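Local coordinates for protein lactate dehydrogenase, adjacent gene encodes predicted malate dehydrogenase (PDB 4ND2) that binds pyruvate and an NAD analogue, and probably catalyses the reversible, NAD-dependent interconversion of pyruvate and (S)-lactate, at residues Leu46-Thr49 and His50-Val53; Leu203-Gln206 and Glu207-Asp210; Leu289-Pro293 and Leu294-Leu298. All blocks are in the same frame, centred on the assembly; numbering follows the deposited sequence.

Contact 1 (Leu46-Thr49 and His50-Val53)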
ATOM      1  N   LEU A  46      11.185  13.071  16.206  1.00 20.12           N
ATOM      2  CA  LEU A  46      10.718  14.333  15.622  1.00 20.27           C
ATOM      3  C   LEU A  46      10.843  14.308  14.102  1.00 19.72           C
ATOM      4  O   LEU A  46       9.926  14.716  13.388  1.00 19.19           O
ATOM      5  CB  LEU A  46      11.509  15.524  16.176  1.00 20.69           C
ATOM      6  CG  LEU A  46      11.311  15.867  17.655  1.00 21.15           C
ATOM      7  CD1 LEU A  46      12.333  16.911  18.085  1.00 21.54           C
ATOM      8  CD2 LEU A  46       9.897  16.355  17.923  1.00 21.32           C
ATOM      9  N   ASP A  47      11.986  13.828  13.624  1.00 19.53           N
ATOM     10  CA  ASP A  47      12.266  13.716  12.193  1.00 19.54           C
ATOM     11  C   ASP A  47      11.250  12.794  11.517  1.00 19.35           C
ATOM     12  O   ASP A  47      10.655  13.151  10.503  1.00 19.61           O
ATOM     13  CB  ASP A  47      13.693  13.187  11.996  1.00 19.55           C
ATOM     14  CG  ASP A  47      14.158  13.226  10.548  1.00 19.67           C
ATOM     15  OD1 ASP A  47      13.468  13.797   9.678  1.00 19.74           O
ATOM     16  OD2 ASP A  47      15.243  12.669  10.280  1.00 19.94           O
ATOM     17  N   ILE A  48      11.041  11.616  12.096  1.00 19.24           N
ATOM     18  CA  ILE A  48      10.084  10.647  11.551  1.00 18.85           C
ATOM     19  C   ILE A  48       8.651  11.192  11.627  1.00 18.71           C
ATOM     20  O   ILE A  48       7.853  10.982  10.712  1.00 18.44           O
ATOM     21  CB  ILE A  48      10.211   9.281  12.265  1.00 18.84           C
ATOM     22  CG1 ILE A  48      11.560   8.641  11.919  1.00 18.74           C
ATOM     23  CG2 ILE A  48       9.072   8.343  11.875  1.00 18.66           C
ATOM     24  CD1 ILE A  48      11.979   7.538  12.866  1.00 18.88           C
ATOM     25  N   THR A  49       8.336  11.910  12.705  1.00 18.57           N
ATOM     26  CA  THR A  49       7.026  12.547  12.845  1.00 18.57           C
ATOM     27  C   THR A  49       6.724  13.463  11.660  1.00 18.47           C
ATOM     28  O   THR A  49       5.617  13.433  11.124  1.00 18.47           O
ATOM     29  CB  THR A  49       6.911  13.333  14.170  1.00 18.58           C
ATOM     30  OG1 THR A  49       6.910  12.413  15.268  1.00 18.87           O
ATOM     31  CG2 THR A  49       5.624  14.159  14.220  1.00 18.70           C
ATOM     32  N   HIS A  50       7.706  14.256  11.240  1.00 18.45           N
ATOM     33  CA  HIS A  50       7.530  15.158  10.095  1.00 18.64           C
ATOM     34  C   HIS A  50       7.213  14.411   8.796  1.00 18.44           C
ATOM     35  O   HIS A  50       6.540  14.952   7.918  1.00 18.46           O
ATOM     36  CB  HIS A  50       8.772  16.029   9.873  1.00 18.90           C
ATOM     37  CG  HIS A  50       9.139  16.878  11.051  1.00 19.28           C
ATOM     38  ND1 HIS A  50      10.418  17.346  11.257  1.00 19.60           N
ATOM     39  CD2 HIS A  50       8.401  17.330  12.092  1.00 19.46           C
ATOM     40  CE1 HIS A  50      10.451  18.058  12.369  1.00 19.60           C
ATOM     41  NE2 HIS A  50       9.241  18.063  12.896  1.00 19.70           N
ATOM     42  N   SER A  51       7.713  13.182   8.674  1.00 18.22           N
ATOM     43  CA  SER A  51       7.486  12.362   7.482  1.00 18.04           C
ATOM     44  C   SER A  51       6.091  11.732   7.432  1.00 17.85           C
ATOM     45  O   SER A  51       5.644  11.326   6.362  1.00 18.04           O
ATOM     46  CB  SER A  51       8.550  11.257   7.374  1.00 17.84           C
ATOM     47  OG  SER A  51       8.311  10.199   8.293  1.00 17.60           O
ATOM     48  N   MET A  52       5.408  11.647   8.574  1.00 18.03           N
ATOM     49  CA  MET A  52       4.123  10.939   8.648  1.00 18.09           C
ATOM     50  C   MET A  52       3.066  11.526   7.716  1.00 18.17           C
ATOM     51  O   MET A  52       2.371  10.780   7.019  1.00 18.05           O
ATOM     52  CB  MET A  52       3.595  10.891  10.090  1.00 18.21           C
ATOM     53  CG  MET A  52       4.376   9.982  11.032  1.00 18.18           C
ATOM     54  SD  MET A  52       4.428   8.241  10.537  1.00 18.25           S
ATOM     55  CE  MET A  52       5.985   8.180   9.654  1.00 18.12           C
ATOM     56  N   VAL A  53       2.953  12.853   7.689  1.00 17.97           N
ATOM     57  CA  VAL A  53       2.019  13.517   6.774  1.00 17.93           C
ATOM     58  C   VAL A  53       2.362  13.231   5.305  1.00 18.07           C
ATOM     59  O   VAL A  53       1.465  13.125   4.468  1.00 18.04           O
ATOM     60  CB  VAL A  53       1.934  15.044   7.031  1.00 17.99           C
ATOM     61  CG1 VAL A  53       3.241  15.744   6.676  1.00 17.94           C
ATOM     62  CG2 VAL A  53       0.770  15.655   6.261  1.00 18.04           C
TER
HETATM   63  O   HOH W   1      12.720  16.556   9.756  1.00 20.30           O
HETATM   64  O   HOH W   2       3.455  14.693  10.157  1.00 17.55           O

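Contact 2 (Leu203-Gln206 and Glu207-Asp210)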
ATOM      1  N   LEU A 203      20.201 -25.835 -15.469  1.00 26.35           N
ATOM      2  CA  LEU A 203      20.000 -24.409 -15.178  1.00 26.03           C
ATOM      3  C   LEU A 203      20.682 -23.957 -13.883  1.00 25.43           C
ATOM      4  O   LEU A 203      20.817 -22.756 -13.641  1.00 25.28           O
ATOM      5  CB  LEU A 203      18.501 -24.087 -15.133  1.00 26.09           C
ATOM      6  CG  LEU A 203      17.734 -24.344 -16.438  1.00 26.35           C
ATOM      7  CD1 LEU A 203      16.260 -24.014 -16.268  1.00 26.58           C
ATOM      8  CD2 LEU A 203      18.327 -23.550 -17.593  1.00 26.53           C
ATOM      9  N   ILE A 204      21.099 -24.913 -13.054  1.00 24.57           N
ATOM     10  CA  ILE A 204      21.941 -24.622 -11.891  1.00 24.05           C
ATOM     11  C   ILE A 204      22.806 -25.839 -11.558  1.00 23.93           C
ATOM     12  O   ILE A 204      22.386 -26.973 -11.776  1.00 23.70           O
ATOM     13  CB  ILE A 204      21.096 -24.213 -10.658  1.00 23.64           C
ATOM     14  CG1 ILE A 204      21.969 -23.520  -9.607  1.00 23.58           C
ATOM     15  CG2 ILE A 204      20.378 -25.414 -10.053  1.00 23.63           C
ATOM     16  CD1 ILE A 204      21.177 -22.862  -8.496  1.00 23.54           C
ATOM     17  N   THR A 205      24.006 -25.603 -11.035  1.00 23.57           N
ATOM     18  CA  THR A 205      24.887 -26.695 -10.617  1.00 23.65           C
ATOM     19  C   THR A 205      24.916 -26.800  -9.100  1.00 23.79           C
ATOM     20  O   THR A 205      24.586 -25.840  -8.394  1.00 23.47           O
ATOM     21  CB  THR A 205      26.327 -26.505 -11.131  1.00 23.71           C
ATOM     22  OG1 THR A 205      26.958 -25.422 -10.434  1.00 23.84           O
ATOM     23  CG2 THR A 205      26.336 -26.223 -12.621  1.00 23.55           C
ATOM     24  N   GLN A 206      25.311 -27.969  -8.602  1.00 23.38           N
ATOM     25  CA  GLN A 206      25.452 -28.177  -7.163  1.00 23.50           C
ATOM     26  C   GLN A 206      26.501 -27.242  -6.564  1.00 23.29           C
ATOM     27  O   GLN A 206      26.346 -26.787  -5.433  1.00 22.73           O
ATOM     28  CB  GLN A 206      25.807 -29.637  -6.853  1.00 23.65           C
ATOM     29  CG  GLN A 206      25.877 -29.975  -5.368  1.00 23.55           C
ATOM     30  CD  GLN A 206      24.559 -29.751  -4.644  1.00 23.86           C
ATOM     31  OE1 GLN A 206      23.515 -30.231  -5.077  1.00 24.10           O
ATOM     32  NE2 GLN A 206      24.604 -29.025  -3.532  1.00 23.92           N
ATOM     33  N   GLU A 207      27.564 -26.960  -7.318  1.00 23.61           N
ATOM     34  CA  GLU A 207      28.586 -26.004  -6.879  1.00 23.88           C
ATOM     35  C   GLU A 207      27.999 -24.596  -6.720  1.00 23.85           C
ATOM     36  O   GLU A 207      28.317 -23.888  -5.762  1.00 23.39           O
ATOM     37  CB  GLU A 207      29.771 -25.978  -7.849  1.00 24.41           C
ATOM     38  CG  GLU A 207      30.635 -27.230  -7.796  1.00 24.85           C
ATOM     39  CD  GLU A 207      31.948 -27.068  -8.536  1.00 25.46           C
ATOM     40  OE1 GLU A 207      32.185 -27.806  -9.516  1.00 25.52           O
ATOM     41  OE2 GLU A 207      32.744 -26.194  -8.140  1.00 25.78           O
ATOM     42  N   GLN A 208      27.142 -24.198  -7.657  1.00 23.49           N
ATOM     43  CA  GLN A 208      26.453 -22.909  -7.562  1.00 23.40           C
ATOM     44  C   GLN A 208      25.525 -22.866  -6.349  1.00 23.11           C
ATOM     45  O   GLN A 208      25.428 -21.843  -5.676  1.00 23.32           O
ATOM     46  CB  GLN A 208      25.678 -22.615  -8.846  1.00 23.51           C
ATOM     47  CG  GLN A 208      26.573 -22.241 -10.013  1.00 23.50           C
ATOM     48  CD  GLN A 208      25.831 -22.180 -11.333  1.00 23.65           C
ATOM     49  OE1 GLN A 208      24.865 -22.908 -11.551  1.00 23.64           O
ATOM     50  NE2 GLN A 208      26.285 -21.310 -12.225  1.00 24.15           N
ATOM     51  N   ILE A 209      24.856 -23.981  -6.068  1.00 22.94           N
ATOM     52  CA  ILE A 209      24.031 -24.106  -4.868  1.00 22.71           C
ATOM     53  C   ILE A 209      24.894 -23.981  -3.609  1.00 23.18           C
ATOM     54  O   ILE A 209      24.515 -23.287  -2.663  1.00 22.30           O
ATOM     55  CB  ILE A 209      23.244 -25.438  -4.856  1.00 22.65           C
ATOM     56  CG1 ILE A 209      22.165 -25.416  -5.947  1.00 22.60           C
ATOM     57  CG2 ILE A 209      22.607 -25.688  -3.491  1.00 22.63           C
ATOM     58  CD1 ILE A 209      21.564 -26.771  -6.252  1.00 22.63           C
ATOM     59  N   ASP A 210      26.051 -24.641  -3.610  1.00 23.29           N
ATOM     60  CA  ASP A 210      26.982 -24.571  -2.479  1.00 23.88           C
ATOM     61  C   ASP A 210      27.464 -23.132  -2.245  1.00 23.77           C
ATOM     62  O   ASP A 210      27.585 -22.693  -1.100  1.00 23.59           O
ATOM     63  CB  ASP A 210      28.196 -25.490  -2.698  1.00 24.26           C
ATOM     64  CG  ASP A 210      27.823 -26.972  -2.775  1.00 24.88           C
ATOM     65  OD1 ASP A 210      26.732 -27.368  -2.310  1.00 25.04           O
ATOM     66  OD2 ASP A 210      28.638 -27.751  -3.313  1.00 25.80           O
TER

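Contact 3 (Leu289-Pro293 and Leu294-Leu298)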
ATOM      1  N   LEU A 289      10.293 -29.355   8.982  1.00 27.72           N
ATOM      2  CA  LEU A 289      10.814 -29.529   7.625  1.00 27.76           C
ATOM      3  C   LEU A 289      11.320 -30.954   7.408  1.00 28.28           C
ATOM      4  O   LEU A 289      11.719 -31.629   8.354  1.00 27.91           O
ATOM      5  CB  LEU A 289      11.960 -28.548   7.354  1.00 27.66           C
ATOM      6  CG  LEU A 289      11.611 -27.060   7.285  1.00 27.49           C
ATOM      7  CD1 LEU A 289      12.880 -26.222   7.269  1.00 27.59           C
ATOM      8  CD2 LEU A 289      10.757 -26.763   6.063  1.00 27.45           C
ATOM      9  N   ASP A 290      11.301 -31.395   6.154  1.00 29.18           N
ATOM     10  CA  ASP A 290      11.826 -32.705   5.784  1.00 30.33           C
ATOM     11  C   ASP A 290      13.318 -32.573   5.505  1.00 29.70           C
ATOM     12  O   ASP A 290      13.725 -32.239   4.393  1.00 31.16           O
ATOM     13  CB  ASP A 290      11.088 -33.243   4.553  1.00 31.53           C
ATOM     14  CG  ASP A 290      11.427 -34.697   4.246  1.00 33.27           C
ATOM     15  OD1 ASP A 290      11.743 -35.462   5.184  1.00 34.13           O
ATOM     16  OD2 ASP A 290      11.366 -35.075   3.055  1.00 35.05           O
ATOM     17  N   LEU A 291      14.130 -32.822   6.528  1.00 28.68           N
ATOM     18  CA  LEU A 291      15.576 -32.666   6.422  1.00 28.13           C
ATOM     19  C   LEU A 291      16.247 -33.963   5.993  1.00 28.31           C
ATOM     20  O   LEU A 291      15.869 -35.045   6.442  1.00 27.89           O
ATOM     21  CB  LEU A 291      16.163 -32.219   7.763  1.00 27.89           C
ATOM     22  CG  LEU A 291      15.661 -30.885   8.320  1.00 27.69           C
ATOM     23  CD1 LEU A 291      16.284 -30.616   9.681  1.00 27.68           C
ATOM     24  CD2 LEU A 291      15.957 -29.748   7.352  1.00 27.51           C
ATOM     25  N   THR A 292      17.255 -33.842   5.134  1.00 28.23           N
ATOM     26  CA  THR A 292      18.090 -34.976   4.753  1.00 28.36           C
ATOM     27  C   THR A 292      18.990 -35.352   5.932  1.00 28.41           C
ATOM     28  O   THR A 292      19.158 -34.554   6.860  1.00 27.86           O
ATOM     29  CB  THR A 292      18.985 -34.639   3.547  1.00 28.29           C
ATOM     30  OG1 THR A 292      19.861 -33.558   3.888  1.00 28.50           O
ATOM     31  CG2 THR A 292      18.147 -34.253   2.334  1.00 28.21           C
ATOM     32  N   PRO A 293      19.574 -36.566   5.906  1.00 28.45           N
ATOM     33  CA  PRO A 293      20.528 -36.934   6.954  1.00 28.12           C
ATOM     34  C   PRO A 293      21.664 -35.916   7.115  1.00 27.76           C
ATOM     35  O   PRO A 293      22.031 -35.583   8.242  1.00 27.84           O
ATOM     36  CB  PRO A 293      21.065 -38.288   6.478  1.00 28.27           C
ATOM     37  CG  PRO A 293      19.949 -38.865   5.683  1.00 28.47           C
ATOM     38  CD  PRO A 293      19.285 -37.698   5.004  1.00 28.48           C
ATOM     39  N   LEU A 294      22.197 -35.424   5.999  1.00 27.63           N
ATOM     40  CA  LEU A 294      23.231 -34.388   6.030  1.00 27.87           C
ATOM     41  C   LEU A 294      22.738 -33.121   6.734  1.00 27.37           C
ATOM     42  O   LEU A 294      23.434 -32.573   7.586  1.00 27.06           O
ATOM     43  CB  LEU A 294      23.704 -34.051   4.610  1.00 28.34           C
ATOM     44  CG  LEU A 294      24.748 -32.935   4.471  1.00 29.15           C
ATOM     45  CD1 LEU A 294      25.959 -33.195   5.357  1.00 29.58           C
ATOM     46  CD2 LEU A 294      25.171 -32.774   3.017  1.00 29.59           C
ATOM     47  N   GLU A 295      21.537 -32.672   6.379  1.00 26.87           N
ATOM     48  CA  GLU A 295      20.949 -31.472   6.985  1.00 26.53           C
ATOM     49  C   GLU A 295      20.668 -31.660   8.477  1.00 26.67           C
ATOM     50  O   GLU A 295      20.852 -30.733   9.266  1.00 25.81           O
ATOM     51  CB  GLU A 295      19.679 -31.053   6.231  1.00 26.10           C
ATOM     52  CG  GLU A 295      19.976 -30.463   4.857  1.00 25.69           C
ATOM     53  CD  GLU A 295      18.753 -30.309   3.966  1.00 25.48           C
ATOM     54  OE1 GLU A 295      17.707 -30.934   4.242  1.00 25.13           O
ATOM     55  OE2 GLU A 295      18.848 -29.563   2.970  1.00 25.16           O
ATOM     56  N   GLN A 296      20.238 -32.860   8.861  1.00 27.30           N
ATOM     57  CA  GLN A 296      20.038 -33.193  10.275  1.00 27.88           C
ATOM     58  C   GLN A 296      21.348 -33.122  11.061  1.00 27.64           C
ATOM     59  O   GLN A 296      21.360 -32.674  12.210  1.00 27.33           O
ATOM     60  CB  GLN A 296      19.419 -34.587  10.424  1.00 28.79           C
ATOM     61  CG  GLN A 296      17.984 -34.688   9.931  1.00 29.77           C
ATOM     62  CD  GLN A 296      17.516 -36.128   9.797  1.00 30.88           C
ATOM     63  OE1 GLN A 296      17.617 -36.910  10.740  1.00 31.56           O
ATOM     64  NE2 GLN A 296      17.005 -36.484   8.622  1.00 31.44           N
ATOM     65  N   LYS A 297      22.442 -33.559  10.439  1.00 27.54           N
ATOM     66  CA  LYS A 297      23.765 -33.501  11.062  1.00 27.87           C
ATOM     67  C   LYS A 297      24.253 -32.057  11.194  1.00 27.17           C
ATOM     68  O   LYS A 297      24.801 -31.672  12.227  1.00 26.61           O
ATOM     69  CB  LYS A 297      24.779 -34.325  10.261  1.00 28.65           C
ATOM     70  CG  LYS A 297      26.175 -34.350  10.870  1.00 29.80           C
ATOM     71  CD  LYS A 297      27.117 -35.244  10.082  1.00 30.91           C
ATOM     72  CE  LYS A 297      28.490 -35.304  10.734  1.00 31.75           C
ATOM     73  NZ  LYS A 297      29.340 -36.384  10.159  1.00 32.45           N
ATOM     74  N   LEU A 298      24.061 -31.266  10.143  1.00 26.35           N
ATOM     75  CA  LEU A 298      24.422 -29.850  10.180  1.00 26.19           C
ATOM     76  C   LEU A 298      23.610 -29.095  11.236  1.00 25.99           C
ATOM     77  O   LEU A 298      24.150 -28.234  11.929  1.00 25.89           O
ATOM     78  CB  LEU A 298      24.249 -29.208   8.802  1.00 26.08           C
ATOM     79  CG  LEU A 298      25.216 -29.709   7.723  1.00 26.09           C
ATOM     80  CD1 LEU A 298      24.753 -29.264   6.347  1.00 26.16           C
ATOM     81  CD2 LEU A 298      26.639 -29.240   7.983  1.00 26.20           C
TER

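Contact 1 (Leu46-Thr49 and His50-Val53)
Leu46-Thr49 and His50-Val53 are consecutive turns of helix 40-55, the crossover helix of the Rossmann beta-alpha-beta unit between strands 30-34 and 61-64. The backbone bonding changes along it. His50 N gives a regular i to i+4 bond to Leu46 O (3.1 Å), but Met52 N bonds chiefly to Thr49 O (3.1 Å), three residues back and 64° out of the carbonyl plane, and keeps only a weak bond to Ile48 O. At the next step a water bridges the opened turn, donating to Thr49 O and accepting from Val53 N.

Ser51 reinforces this irregular turn: OG donates to Ile48 O (2.6 Å) in the carbonyl plane, on a lone pair. Its chi1 of 76° turns the hydroxyl back along the helix, and small serine suits a site facing Tyr21. Asp47 is turned instead to the interface, its carboxylate receiving the backbone amides of Tyr233, Phe234 and Ala235 of the second subunit. A water also links Asp47 OD1 to His50 ND1, lying at the edge of the imidazole, in its plane.

The branched Ile48 and the flexible Met52 lie side by side, pointing the same way; bends at chi2 and chi3 fold Met52 CE back onto Ile48 CG2 (3.8 Å). Ile48 also packs on Ala20 and Val61, and Met52 touches Ser57 and Ser59 after the helix.

His50 also packs on Arg153 of the second subunit, a pyruvate-binding residue, so the helix borders a neighbour's active site. Against its own helix, Leu46 O sits over the His50 ring centre, 3.2 Å above the plane.

Contact 2 (Leu203-Gln206 and Glu207-Asp210)
A chi1 of 71° on Thr205 sets OG1 between its own backbone N and carbonyl carbon, facing the backbone N-H of Gln208; the Gln208 chain, extended beyond CG, reaches back in return. Two bonds result. Gln208 N donates to Thr205 OG1 (3.0 Å), and Thr205 N donates to Gln208 OE1 (2.9 Å), approaching at a tilt of 24° from the amide carbonyl plane. The short threonine suits the first position, and a glutamine, with its carbonyl oxygen as acceptor, fills the second without a charge.

One residue further on, Gln206 bends at chi2 (61°), which brings NE2 to Asp210 OD1 (3.0 Å). The oxygen lies in the plane of the Gln206 amide but is met from above its own carboxylate. Asp210 N also bonds to Gln206 O (2.8 Å), so this pair is tied through both backbone and side chains.

The branched chains of Ile204 and Ile209 cross at about a right angle, CD1 of Ile204 on CG1 of Ile209 (3.7 Å), and turn inward to Phe198 and Ile199 of helix 195-200, with Ile204 also on Phe162. Thr205 as N-cap and Gln208 as its reciprocal partner make a capping box, opening helix 206-227 of the C-terminal domain.

Contact 3 (Leu289-Pro293 and Leu294-Leu298)
Thr292 and Gln296 join the end of an extended segment to the first turn of a helix: residues 289-292 run in extended conformation, and from Pro293 (psi -42°) the chain coils into helix 293-314. Gln296 N bonds to Thr292 O (2.8 Å), with the amide nearly in line with the carbonyl, and Lys297 N follows with a bond to Pro293 O (3.0 Å). Proline suits the first helical position, because its ring fixes phi near the helical value and no preceding carbonyl waits there for an N-H.

Amides of the first helical turn have no carbonyl of a preceding turn to bond to, and the Thr292 side chain supplies an acceptor for one of them. With chi1 at 61°, its OG1 accepts from Glu295 N (3.1 Å). Glu295, its chain extended beyond CG, returns OE1 to Thr292 N (3.1 Å); that N-H comes to the anti side of the oxygen, tilted 32° out of the carboxylate plane. OE1 also takes a hydrogen bond from Ser186 OG, a second grip that steadies the buried carboxylate. Its negative charge near the amino end of a helix is probably favoured by the helix dipole.

Gln296 supplies a further clasp from one residue on. NE2 bonds to Leu291 O (2.8 Å) from above that carbonyl's plane, 53° out of it, while the long aliphatic part of the glutamine brings CG against Leu291 CB (3.8 Å). Leu291 sends CD2 toward the Glu295 chain and packs on Ile174 and Tyr265, an apolar anchor suited to leucine. Nearby, Leu289 and Asp290 pack on Gly191 and Ser197 of the third subunit. With Thr292 at the N-cap and Glu295 as reciprocal acceptor, this is a capping box at the head of the long C-terminal helix of the lactate/malate dehydrogenase fold.

Overall arrangement
Contact 1 is a largely buried helix turn in the NAD-binding domain, whereas contacts 2 and 3 are helix starts in the C-terminal domain, partly buried and at the surface respectively. Contacts 1 and 3 lie on opposite sides of the chain's centre, about 47 Å apart between centres; contacts 2 and 3 are neighbours, with nearest atoms about 8 Å apart, yet they begin different helices. The chemistry follows: the buried turn uses waters, a serine and an interface aspartate, while both helix starts rely on a threonine cap. They differ in the answering residue, neutral Gln208 in contact 2 and acidic Glu295 in contact 3.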